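Local coordinates for protein topoisomerase IV subunit A (Escherichia coli, PDB 1ZVT) that forms the C-terminal DNA-binding domain of the topoisomerase IV A subunit, which probably wraps or bends DNA and steers the enzyme's choice among DNA topologies, at residues L27-K30 with S34-A37; N44-F49 with V116-A121; T201-V206 with K210-P215. All blocks are in the same frame, centred on the assembly; numbering follows the deposited sequence.

Contact 1: residues L27-K30 with S34-A37; sequences LNYK and SFKA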
ATOM      1  N   LEU A  27      -5.308 -14.049  18.538  1.00 24.70           N
ATOM      2  CA  LEU A  27      -6.682 -13.757  18.955  1.00 25.25           C
ATOM      3  C   LEU A  27      -7.674 -14.778  18.423  1.00 26.13           C
ATOM      4  O   LEU A  27      -7.351 -15.574  17.540  1.00 26.23           O
ATOM      5  CB  LEU A  27      -7.088 -12.364  18.479  1.00 24.64           C
ATOM      6  CG  LEU A  27      -6.255 -11.216  19.039  1.00 23.74           C
ATOM      7  CD1 LEU A  27      -6.542  -9.935  18.285  1.00 26.24           C
ATOM      8  CD2 LEU A  27      -6.542 -11.021  20.525  1.00 26.31           C
ATOM      9  N   ASN A  28      -8.887 -14.728  18.983  1.00 27.61           N
ATOM     10  CA  ASN A  28     -10.015 -15.527  18.538  1.00 29.13           C
ATOM     11  C   ASN A  28     -10.511 -15.020  17.184  1.00 29.48           C
ATOM     12  O   ASN A  28     -10.744 -13.825  17.012  1.00 29.97           O
ATOM     13  CB  ASN A  28     -11.116 -15.425  19.603  1.00 30.09           C
ATOM     14  CG  ASN A  28     -12.333 -16.295  19.310  1.00 33.13           C
ATOM     15  OD1 ASN A  28     -13.418 -16.044  19.842  1.00 39.56           O
ATOM     16  ND2 ASN A  28     -12.168 -17.316  18.481  1.00 37.87           N
ATOM     17  N   TYR A  29     -10.648 -15.922  16.220  1.00 29.40           N
ATOM     18  CA  TYR A  29     -11.287 -15.577  14.956  1.00 29.09           C
ATOM     19  C   TYR A  29     -12.492 -16.469  14.759  1.00 30.35           C
ATOM     20  O   TYR A  29     -12.532 -17.569  15.309  1.00 30.80           O
ATOM     21  CB  TYR A  29     -10.311 -15.695  13.789  1.00 28.30           C
ATOM     22  CG  TYR A  29      -9.215 -14.665  13.914  1.00 26.41           C
ATOM     23  CD1 TYR A  29      -8.026 -14.961  14.576  1.00 25.42           C
ATOM     24  CD2 TYR A  29      -9.388 -13.379  13.402  1.00 27.41           C
ATOM     25  CE1 TYR A  29      -7.025 -13.999  14.725  1.00 22.87           C
ATOM     26  CE2 TYR A  29      -8.399 -12.411  13.536  1.00 22.92           C
ATOM     27  CZ  TYR A  29      -7.220 -12.730  14.187  1.00 22.76           C
ATOM     28  OH  TYR A  29      -6.244 -11.765  14.338  1.00 20.17           O
ATOM     29  N   LYS A  30     -13.480 -15.989  14.008  1.00 30.65           N
ATOM     30  CA  LYS A  30     -14.642 -16.826  13.710  1.00 31.40           C
ATOM     31  C   LYS A  30     -14.218 -17.971  12.784  1.00 31.59           C
ATOM     32  O   LYS A  30     -13.205 -17.878  12.091  1.00 32.16           O
ATOM     33  CB  LYS A  30     -15.780 -15.990  13.115  1.00 31.62           C
ATOM     34  CG  LYS A  30     -15.566 -15.564  11.687  1.00 32.63           C
ATOM     35  CD  LYS A  30     -16.559 -14.497  11.277  1.00 33.14           C
ATOM     36  CE  LYS A  30     -16.252 -14.014   9.869  1.00 34.47           C
ATOM     37  NZ  LYS A  30     -17.010 -14.794   8.851  1.00 34.35           N
ATOM     38  N   SER A  34      -9.138 -15.623   9.938  1.00 26.06           N
ATOM     39  CA  SER A  34      -7.849 -15.540  10.600  1.00 24.87           C
ATOM     40  C   SER A  34      -7.217 -14.180  10.349  1.00 23.90           C
ATOM     41  O   SER A  34      -7.742 -13.356   9.593  1.00 23.17           O
ATOM     42  CB  SER A  34      -6.909 -16.655  10.102  1.00 25.47           C
ATOM     43  OG  SER A  34      -6.697 -16.541   8.707  1.00 27.87           O
ATOM     44  N   PHE A  35      -6.051 -14.005  10.961  1.00 22.99           N
ATOM     45  CA  PHE A  35      -5.318 -12.747  10.980  1.00 21.13           C
ATOM     46  C   PHE A  35      -4.913 -12.286   9.586  1.00 20.86           C
ATOM     47  O   PHE A  35      -4.486 -13.100   8.755  1.00 20.46           O
ATOM     48  CB  PHE A  35      -4.057 -12.932  11.830  1.00 21.02           C
ATOM     49  CG  PHE A  35      -3.174 -11.725  11.859  1.00 19.58           C
ATOM     50  CD1 PHE A  35      -3.523 -10.625  12.639  1.00 19.62           C
ATOM     51  CD2 PHE A  35      -1.985 -11.681  11.092  1.00 19.89           C
ATOM     52  CE1 PHE A  35      -2.689  -9.494  12.677  1.00 18.08           C
ATOM     53  CE2 PHE A  35      -1.156 -10.580  11.119  1.00 19.28           C
ATOM     54  CZ  PHE A  35      -1.504  -9.476  11.920  1.00 21.30           C
ATOM     55  N   LYS A  36      -5.019 -10.970   9.360  1.00 19.42           N
ATOM     56  CA  LYS A  36      -4.555 -10.356   8.119  1.00 18.85           C
ATOM     57  C   LYS A  36      -3.504  -9.281   8.368  1.00 18.13           C
ATOM     58  O   LYS A  36      -2.469  -9.285   7.720  1.00 18.31           O
ATOM     59  CB  LYS A  36      -5.726  -9.776   7.316  1.00 19.00           C
ATOM     60  CG  LYS A  36      -5.246  -9.133   5.972  1.00 18.68           C
ATOM     61  CD  LYS A  36      -6.410  -8.844   5.008  1.00 20.91           C
ATOM     62  CE  LYS A  36      -5.952  -7.908   3.892  1.00 23.49           C
ATOM     63  NZ  LYS A  36      -4.821  -8.435   3.077  1.00 26.20           N
ATOM     64  N   ALA A  37      -3.779  -8.365   9.297  1.00 16.70           N
ATOM     65  CA  ALA A  37      -2.883  -7.248   9.561  1.00 16.59           C
ATOM     66  C   ALA A  37      -3.245  -6.566  10.861  1.00 16.09           C
ATOM     67  O   ALA A  37      -4.404  -6.620  11.313  1.00 16.42           O
ATOM     68  CB  ALA A  37      -2.909  -6.225   8.405  1.00 16.88           C
TER

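Contact 2: residues N44-F49 with V116-A121; sequences NQPVVF and VARNRA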
ATOM      1  N   ASN A  44      -7.521   8.205  20.195  1.00 25.59           N
ATOM      2  CA  ASN A  44      -8.042   9.463  19.666  1.00 27.09           C
ATOM      3  C   ASN A  44      -7.500   9.842  18.291  1.00 26.38           C
ATOM      4  O   ASN A  44      -7.475  11.024  17.929  1.00 28.20           O
ATOM      5  CB  ASN A  44      -7.831  10.611  20.671  1.00 27.21           C
ATOM      6  CG  ASN A  44      -6.366  10.902  20.949  1.00 31.32           C
ATOM      7  OD1 ASN A  44      -5.481  10.080  20.686  1.00 33.88           O
ATOM      8  ND2 ASN A  44      -6.098  12.089  21.502  1.00 32.35           N
ATOM      9  N   GLN A  45      -7.071   8.846  17.513  1.00 25.30           N
ATOM     10  CA  GLN A  45      -6.633   9.091  16.147  1.00 23.92           C
ATOM     11  C   GLN A  45      -7.425   8.119  15.266  1.00 22.21           C
ATOM     12  O   GLN A  45      -7.774   7.047  15.723  1.00 22.70           O
ATOM     13  CB  GLN A  45      -5.101   8.947  15.998  1.00 24.56           C
ATOM     14  CG  GLN A  45      -4.563   7.657  15.420  1.00 27.31           C
ATOM     15  CD  GLN A  45      -3.041   7.480  15.588  1.00 25.21           C
ATOM     16  OE1 GLN A  45      -2.574   7.139  16.649  1.00 30.62           O
ATOM     17  NE2 GLN A  45      -2.283   7.716  14.527  1.00 28.69           N
ATOM     18  N   PRO A  46      -7.743   8.504  14.026  1.00 21.31           N
ATOM     19  CA  PRO A  46      -8.533   7.571  13.213  1.00 19.76           C
ATOM     20  C   PRO A  46      -7.692   6.401  12.669  1.00 18.96           C
ATOM     21  O   PRO A  46      -6.475   6.537  12.510  1.00 17.76           O
ATOM     22  CB  PRO A  46      -9.007   8.450  12.052  1.00 20.67           C
ATOM     23  CG  PRO A  46      -7.909   9.444  11.900  1.00 21.07           C
ATOM     24  CD  PRO A  46      -7.463   9.756  13.308  1.00 22.03           C
ATOM     25  N   VAL A  47      -8.356   5.273  12.411  1.00 17.81           N
ATOM     26  CA  VAL A  47      -7.787   4.213  11.582  1.00 17.48           C
ATOM     27  C   VAL A  47      -8.407   4.289  10.197  1.00 18.39           C
ATOM     28  O   VAL A  47      -9.593   4.557  10.060  1.00 17.73           O
ATOM     29  CB  VAL A  47      -7.927   2.792  12.218  1.00 16.84           C
ATOM     30  CG1 VAL A  47      -9.371   2.442  12.605  1.00 18.28           C
ATOM     31  CG2 VAL A  47      -7.279   1.720  11.282  1.00 16.75           C
ATOM     32  N   VAL A  48      -7.572   4.126   9.173  1.00 17.59           N
ATOM     33  CA  VAL A  48      -8.005   4.310   7.785  1.00 17.61           C
ATOM     34  C   VAL A  48      -7.906   2.972   7.048  1.00 18.25           C
ATOM     35  O   VAL A  48      -6.987   2.189   7.306  1.00 18.15           O
ATOM     36  CB  VAL A  48      -7.136   5.377   7.102  1.00 18.73           C
ATOM     37  CG1 VAL A  48      -7.155   5.242   5.604  1.00 19.84           C
ATOM     38  CG2 VAL A  48      -7.603   6.778   7.525  1.00 19.80           C
ATOM     39  N   PHE A  49      -8.865   2.731   6.150  1.00 17.34           N
ATOM     40  CA  PHE A  49      -8.931   1.554   5.300  1.00 17.93           C
ATOM     41  C   PHE A  49      -8.968   2.027   3.860  1.00 17.73           C
ATOM     42  O   PHE A  49      -9.624   3.029   3.525  1.00 18.81           O
ATOM     43  CB  PHE A  49     -10.184   0.724   5.624  1.00 18.11           C
ATOM     44  CG  PHE A  49     -10.200   0.237   7.039  1.00 17.66           C
ATOM     45  CD1 PHE A  49     -10.817   0.984   8.039  1.00 18.70           C
ATOM     46  CD2 PHE A  49      -9.532  -0.941   7.382  1.00 19.76           C
ATOM     47  CE1 PHE A  49     -10.786   0.554   9.383  1.00 18.56           C
ATOM     48  CE2 PHE A  49      -9.491  -1.372   8.729  1.00 18.41           C
ATOM     49  CZ  PHE A  49     -10.127  -0.614   9.717  1.00 18.12           C
ATOM     50  N   VAL A 116      -8.436  10.545   5.306  1.00 20.27           N
ATOM     51  CA  VAL A 116      -9.419  10.480   6.399  1.00 20.96           C
ATOM     52  C   VAL A 116     -10.784  10.948   5.909  1.00 21.33           C
ATOM     53  O   VAL A 116     -10.988  12.140   5.644  1.00 23.42           O
ATOM     54  CB  VAL A 116      -8.942  11.272   7.613  1.00 20.24           C
ATOM     55  CG1 VAL A 116     -10.036  11.361   8.710  1.00 22.58           C
ATOM     56  CG2 VAL A 116      -7.664  10.653   8.165  1.00 19.72           C
ATOM     57  N   ALA A 117     -11.695   9.997   5.738  1.00 21.42           N
ATOM     58  CA  ALA A 117     -13.056  10.297   5.285  1.00 21.31           C
ATOM     59  C   ALA A 117     -14.006   9.587   6.230  1.00 21.70           C
ATOM     60  O   ALA A 117     -14.098   8.359   6.209  1.00 21.56           O
ATOM     61  CB  ALA A 117     -13.263   9.824   3.882  1.00 21.34           C
ATOM     62  N   ARG A 118     -14.682  10.360   7.085  1.00 22.02           N
ATOM     63  CA  ARG A 118     -15.446   9.783   8.180  1.00 22.99           C
ATOM     64  C   ARG A 118     -16.878   9.379   7.782  1.00 21.51           C
ATOM     65  O   ARG A 118     -17.578   8.743   8.567  1.00 21.31           O
ATOM     66  CB  ARG A 118     -15.418  10.720   9.401  1.00 23.29           C
ATOM     67  CG  ARG A 118     -13.980  10.985   9.877  1.00 25.49           C
ATOM     68  CD  ARG A 118     -13.869  12.056  10.938  1.00 27.22           C
ATOM     69  NE  ARG A 118     -12.484  12.284  11.381  1.00 31.78           N
ATOM     70  CZ  ARG A 118     -11.849  11.535  12.280  1.00 33.15           C
ATOM     71  NH1 ARG A 118     -12.450  10.487  12.826  1.00 34.89           N
ATOM     72  NH2 ARG A 118     -10.603  11.811  12.622  1.00 32.69           N
ATOM     73  N   ASN A 119     -17.300   9.763   6.579  1.00 21.89           N
ATOM     74  CA  ASN A 119     -18.601   9.383   6.049  1.00 21.96           C
ATOM     75  C   ASN A 119     -18.576   7.935   5.618  1.00 21.56           C
ATOM     76  O   ASN A 119     -17.513   7.393   5.291  1.00 21.34           O
ATOM     77  CB  ASN A 119     -18.987  10.269   4.862  1.00 22.26           C
ATOM     78  CG  ASN A 119     -17.984  10.187   3.726  1.00 23.41           C
ATOM     79  OD1 ASN A 119     -16.808  10.546   3.888  1.00 24.58           O
ATOM     80  ND2 ASN A 119     -18.432   9.699   2.579  1.00 23.73           N
ATOM     81  N   ARG A 120     -19.753   7.310   5.607  1.00 21.12           N
ATOM     82  CA  ARG A 120     -19.836   5.863   5.458  1.00 20.88           C
ATOM     83  C   ARG A 120     -19.318   5.372   4.110  1.00 20.82           C
ATOM     84  O   ARG A 120     -18.722   4.290   4.029  1.00 19.98           O
ATOM     85  CB  ARG A 120     -21.274   5.383   5.701  1.00 21.74           C
ATOM     86  CG  ARG A 120     -21.368   3.910   6.062  1.00 21.58           C
ATOM     87  CD  ARG A 120     -22.818   3.479   6.335  1.00 21.26           C
ATOM     88  NE  ARG A 120     -22.866   2.177   7.006  1.00 22.24           N
ATOM     89  CZ  ARG A 120     -22.781   1.003   6.379  1.00 23.09           C
ATOM     90  NH1 ARG A 120     -22.588   0.952   5.062  1.00 22.29           N
ATOM     91  NH2 ARG A 120     -22.864  -0.121   7.075  1.00 21.37           N
ATOM     92  N   ALA A 121     -19.535   6.168   3.063  1.00 20.55           N
ATOM     93  CA  ALA A 121     -19.090   5.798   1.724  1.00 20.48           C
ATOM     94  C   ALA A 121     -17.634   6.168   1.479  1.00 20.27           C
ATOM     95  O   ALA A 121     -17.122   5.891   0.413  1.00 20.62           O
ATOM     96  CB  ALA A 121     -19.987   6.447   0.666  1.00 20.60           C
TER

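Contact 3: residues T201-V206 with K210-P215; sequences TLTIHV and KIKLRP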
ATOM      1  N   THR A 201      19.902  -2.246  -0.405  1.00 23.95           N
ATOM      2  CA  THR A 201      20.201  -3.384  -1.270  1.00 24.13           C
ATOM      3  C   THR A 201      18.918  -4.187  -1.385  1.00 24.19           C
ATOM      4  O   THR A 201      18.207  -4.325  -0.400  1.00 23.87           O
ATOM      5  CB  THR A 201      21.316  -4.276  -0.672  1.00 24.35           C
ATOM      6  OG1 THR A 201      22.535  -3.523  -0.605  1.00 26.48           O
ATOM      7  CG2 THR A 201      21.534  -5.540  -1.483  1.00 25.99           C
ATOM      8  N   LEU A 202      18.615  -4.640  -2.605  1.00 23.37           N
ATOM      9  CA  LEU A 202      17.475  -5.517  -2.898  1.00 25.14           C
ATOM     10  C   LEU A 202      17.989  -6.848  -3.412  1.00 24.97           C
ATOM     11  O   LEU A 202      18.829  -6.900  -4.328  1.00 24.67           O
ATOM     12  CB  LEU A 202      16.566  -4.901  -3.971  1.00 26.32           C
ATOM     13  CG  LEU A 202      15.473  -3.971  -3.435  1.00 29.10           C
ATOM     14  CD1 LEU A 202      15.989  -2.574  -3.233  1.00 32.40           C
ATOM     15  CD2 LEU A 202      14.341  -3.965  -4.418  1.00 30.54           C
ATOM     16  N   THR A 203      17.469  -7.928  -2.849  1.00 23.75           N
ATOM     17  CA  THR A 203      17.760  -9.249  -3.362  1.00 23.92           C
ATOM     18  C   THR A 203      16.432  -9.788  -3.857  1.00 24.06           C
ATOM     19  O   THR A 203      15.477  -9.823  -3.105  1.00 24.17           O
ATOM     20  CB  THR A 203      18.336 -10.157  -2.271  1.00 24.34           C
ATOM     21  OG1 THR A 203      19.564  -9.583  -1.782  1.00 26.16           O
ATOM     22  CG2 THR A 203      18.614 -11.535  -2.804  1.00 25.00           C
ATOM     23  N   ILE A 204      16.386 -10.178  -5.124  1.00 23.95           N
ATOM     24  CA  ILE A 204      15.126 -10.553  -5.769  1.00 23.77           C
ATOM     25  C   ILE A 204      15.259 -11.976  -6.268  1.00 24.16           C
ATOM     26  O   ILE A 204      16.248 -12.306  -6.938  1.00 24.74           O
ATOM     27  CB  ILE A 204      14.806  -9.579  -6.951  1.00 23.89           C
ATOM     28  CG1 ILE A 204      14.738  -8.125  -6.464  1.00 25.37           C
ATOM     29  CG2 ILE A 204      13.519  -9.973  -7.677  1.00 25.23           C
ATOM     30  CD1 ILE A 204      14.535  -7.090  -7.569  1.00 25.36           C
ATOM     31  N   HIS A 205      14.272 -12.829  -5.960  1.00 22.75           N
ATOM     32  CA  HIS A 205      14.297 -14.201  -6.426  1.00 23.30           C
ATOM     33  C   HIS A 205      13.124 -14.486  -7.333  1.00 23.04           C
ATOM     34  O   HIS A 205      12.037 -13.962  -7.126  1.00 21.59           O
ATOM     35  CB  HIS A 205      14.216 -15.180  -5.270  1.00 24.01           C
ATOM     36  CG  HIS A 205      15.195 -14.907  -4.174  1.00 28.46           C
ATOM     37  ND1 HIS A 205      16.137 -15.829  -3.787  1.00 32.04           N
ATOM     38  CD2 HIS A 205      15.367 -13.832  -3.375  1.00 31.67           C
ATOM     39  CE1 HIS A 205      16.848 -15.338  -2.794  1.00 29.90           C
ATOM     40  NE2 HIS A 205      16.392 -14.134  -2.511  1.00 34.10           N
ATOM     41  N   VAL A 206      13.377 -15.279  -8.365  1.00 22.25           N
ATOM     42  CA  VAL A 206      12.340 -15.852  -9.192  1.00 23.66           C
ATOM     43  C   VAL A 206      12.688 -17.333  -9.222  1.00 24.88           C
ATOM     44  O   VAL A 206      13.630 -17.727  -9.925  1.00 24.72           O
ATOM     45  CB  VAL A 206      12.407 -15.324 -10.657  1.00 23.72           C
ATOM     46  CG1 VAL A 206      11.390 -16.014 -11.528  1.00 24.98           C
ATOM     47  CG2 VAL A 206      12.251 -13.780 -10.731  1.00 25.52           C
ATOM     48  N   LYS A 210      18.418 -15.791  -8.666  1.00 29.18           N
ATOM     49  CA  LYS A 210      18.602 -14.762  -7.654  1.00 29.64           C
ATOM     50  C   LYS A 210      19.353 -13.592  -8.273  1.00 28.83           C
ATOM     51  O   LYS A 210      20.316 -13.808  -9.005  1.00 27.79           O
ATOM     52  CB  LYS A 210      19.462 -15.353  -6.514  1.00 30.09           C
ATOM     53  CG  LYS A 210      19.512 -14.523  -5.260  1.00 34.06           C
ATOM     54  CD  LYS A 210      20.899 -14.523  -4.650  1.00 39.58           C
ATOM     55  CE  LYS A 210      21.202 -15.764  -3.807  1.00 40.92           C
ATOM     56  NZ  LYS A 210      21.144 -15.462  -2.333  1.00 40.96           N
ATOM     57  N   ILE A 211      18.914 -12.355  -8.026  1.00 27.71           N
ATOM     58  CA  ILE A 211      19.775 -11.210  -8.332  1.00 27.96           C
ATOM     59  C   ILE A 211      19.890 -10.308  -7.128  1.00 27.44           C
ATOM     60  O   ILE A 211      18.926 -10.108  -6.397  1.00 26.71           O
ATOM     61  CB  ILE A 211      19.373 -10.367  -9.589  1.00 28.43           C
ATOM     62  CG1 ILE A 211      17.951  -9.812  -9.474  1.00 29.84           C
ATOM     63  CG2 ILE A 211      19.538 -11.174 -10.879  1.00 30.17           C
ATOM     64  CD1 ILE A 211      17.741  -8.496 -10.260  1.00 34.69           C
ATOM     65  N   LYS A 212      21.091  -9.785  -6.922  1.00 27.38           N
ATOM     66  CA  LYS A 212      21.371  -8.909  -5.803  1.00 28.10           C
ATOM     67  C   LYS A 212      21.724  -7.533  -6.378  1.00 28.33           C
ATOM     68  O   LYS A 212      22.625  -7.408  -7.224  1.00 28.55           O
ATOM     69  CB  LYS A 212      22.508  -9.478  -4.944  1.00 28.61           C
ATOM     70  CG  LYS A 212      22.763  -8.668  -3.673  1.00 29.69           C
ATOM     71  CD  LYS A 212      23.763  -9.332  -2.732  1.00 31.06           C
ATOM     72  CE  LYS A 212      23.641  -8.649  -1.374  1.00 36.03           C
ATOM     73  NZ  LYS A 212      24.913  -8.572  -0.579  1.00 40.67           N
ATOM     74  N   LEU A 213      20.980  -6.512  -5.968  1.00 26.82           N
ATOM     75  CA  LEU A 213      21.176  -5.169  -6.476  1.00 25.73           C
ATOM     76  C   LEU A 213      21.596  -4.283  -5.331  1.00 25.69           C
ATOM     77  O   LEU A 213      20.763  -3.857  -4.542  1.00 23.54           O
ATOM     78  CB  LEU A 213      19.882  -4.642  -7.111  1.00 26.68           C
ATOM     79  CG  LEU A 213      19.303  -5.583  -8.162  1.00 27.62           C
ATOM     80  CD1 LEU A 213      17.864  -5.213  -8.487  1.00 29.15           C
ATOM     81  CD2 LEU A 213      20.186  -5.570  -9.409  1.00 30.98           C
ATOM     82  N   ARG A 214      22.897  -4.028  -5.222  1.00 25.69           N
ATOM     83  CA  ARG A 214      23.382  -3.077  -4.230  1.00 26.43           C
ATOM     84  C   ARG A 214      23.176  -1.658  -4.762  1.00 26.57           C
ATOM     85  O   ARG A 214      22.778  -1.491  -5.918  1.00 25.60           O
ATOM     86  CB  ARG A 214      24.871  -3.300  -3.929  1.00 28.02           C
ATOM     87  CG  ARG A 214      25.230  -4.711  -3.475  1.00 29.71           C
ATOM     88  CD  ARG A 214      26.730  -4.922  -3.663  1.00 35.63           C
ATOM     89  NE  ARG A 214      27.129  -4.574  -5.030  1.00 38.76           N
ATOM     90  CZ  ARG A 214      28.378  -4.571  -5.493  1.00 41.62           C
ATOM     91  NH1 ARG A 214      29.394  -4.908  -4.702  1.00 43.18           N
ATOM     92  NH2 ARG A 214      28.609  -4.225  -6.756  1.00 40.84           N
ATOM     93  N   PRO A 215      23.474  -0.629  -3.940  1.00 26.83           N
ATOM     94  CA  PRO A 215      23.364   0.751  -4.426  1.00 26.95           C
ATOM     95  C   PRO A 215      24.025   0.966  -5.789  1.00 27.77           C
ATOM     96  O   PRO A 215      23.462   1.674  -6.635  1.00 26.66           O
ATOM     97  CB  PRO A 215      24.069   1.558  -3.340  1.00 27.72           C
ATOM     98  CG  PRO A 215      23.839   0.757  -2.112  1.00 27.28           C
ATOM     99  CD  PRO A 215      23.901  -0.673  -2.530  1.00 27.07           C
TER

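Contact 1: residues L27-K30 with S34-A37
With CG set opposite the carbonyl carbon (chi1 -66°), Tyr-29 swings its ring over the backbone of Ser-34, while Phe-35, whose CG lies anti to its own N (chi1 177°), runs alongside in the same direction. The evidence for a face contact is direct: Ser-34 CA sits 3.9 Å from the centroid of the Tyr-29 ring and 21° off its normal, a CH-pi interaction. On that same face the N of Phe-35 lies nearer the rim, so one tyrosine ring spans the Ser-34 to Phe-35 peptide. At the far end, Tyr-29 OH meets the edge of the Phe-35 ring in its plane, 3.4 Å from Phe-35 CD1. Phe-35 CB also packs 3.9 Å from Tyr-29 CZ. The hydroxyl's polar needs are met outside the pair, by a hydrogen bond with Ala-24 O, and Arg-15 makes a cation-pi contact with the tyrosine ring. A classic beta bulge follows Phe-35, Lys-36 and Ala-37 sharing Leu-8 of strand 3-9 as their partner. The loop after strand 13-18 is thereby laid on the start of strand 35-42, an outermost strand of one four-stranded antiparallel sheet, a blade of the beta-pinwheel.

Contact 2: residues N44-F49 with V116-A121
In the beta-pinwheel, successive blades are stitched together by strands and loops that cross from one to the next, and here the loop 116-121, which leads from strand 106-111 of one sheet to strand 123-124 of another, lies against the entry to strand 47-51. That strand is an inner member of the sheet that also holds 123-124, so the loop covers the blade it is about to join. The contact is mainly apolar and modest, burying 161 Å² in total. Its hub is one methyl: Val-116 CG2 stands 3.9 Å from Pro-46 CG and equally far from Val-48 CG2. Both meetings are at about a right angle, the valine reaching across its partners rather than running beside them. The torsion of Val-116 explains the choice of branch, since chi1 173° places CG1 anti to the backbone N and leaves CG2 opposite the carbonyl carbon, on the side facing Pro-46 and Val-48. Pro-46 and Val-48 are two residues apart and both direct their CB toward the loop, whereas Val-47 between them turns away to meet Met-89. Ala-58 of strand 55-59 touches Pro-46, Val-48 and Val-116 alike, and Phe-112 packs on Pro-46 and Val-48, adding to the apolar surroundings. Arg-118, a solvent-exposed residue, reaches in. Its chain is extended from CG to NE, which brings the guanidinium to the proline, NH2 3.7 Å from Pro-46 CG, at an oblique inclination.

Contact 3: residues T201-V206 with K210-P215
Leu-202 and Leu-213 form one antiparallel hydrogen-bonded pair and Ile-204 and Ile-211 another, so every backbone N and O of these four residues is satisfied within the hairpin of strands 201-206 and 209-213. The tightest bond, Leu-213 N to Leu-202 O, is 2.7 Å and nearly straight at 170°; its return, Leu-202 N to Leu-213 O, is 3.0 Å, the donor tilted 29° from the carbonyl plane. Thr-201, Thr-203 and His-205 instead make backbone hydrogen bonds to Asp-244, Glu-242 and Arg-240 of strand 240-244, on the other side. With OG1 anti to the carbonyl carbon (chi1 -64°), Thr-201 CG2 falls anti to N, 3.8 Å from Lys-212 CE, while OG1 lies 3.7 Å from Pro-215 CD. Replacing Thr-201 by alanine removes OG1 and CG2 and is likely to open a gap beside Lys-212 CE and Pro-215 CD. Lys-210 CG covers a face of the His-205 ring, 4.0 Å from its centroid, and His-205 NE2 hydrogen-bonds Glu-242 OE1. Ile-204 CD1 meets Leu-213 CD1 at 3.9 Å. The chemistry implies a hairpin fixed by two pairs of backbone hydrogen bonds, its apolar face packing through Leu-202 on Leu-148 and Tyr-194 and through Ile-204 on Ile-150.

Along the chain the three contacts come in series, each closing before the next opens. Contacts 1 and 2 have centres 22 Å apart with nearest atoms about 8 Å apart; strand 35-42 of the first leads directly to strand 47-51 of the second, although these belong to different four-stranded sheets. Contact 3 lies in a separate three-stranded sheet, its centre 33 Å from that of contact 1 and 37 Å from that of contact 2, on the opposite side of the chain's centre from contact 2. The contacts thus sample three blades of an open, C-shaped pinwheel, consistent with a broad surface over which DNA could bend.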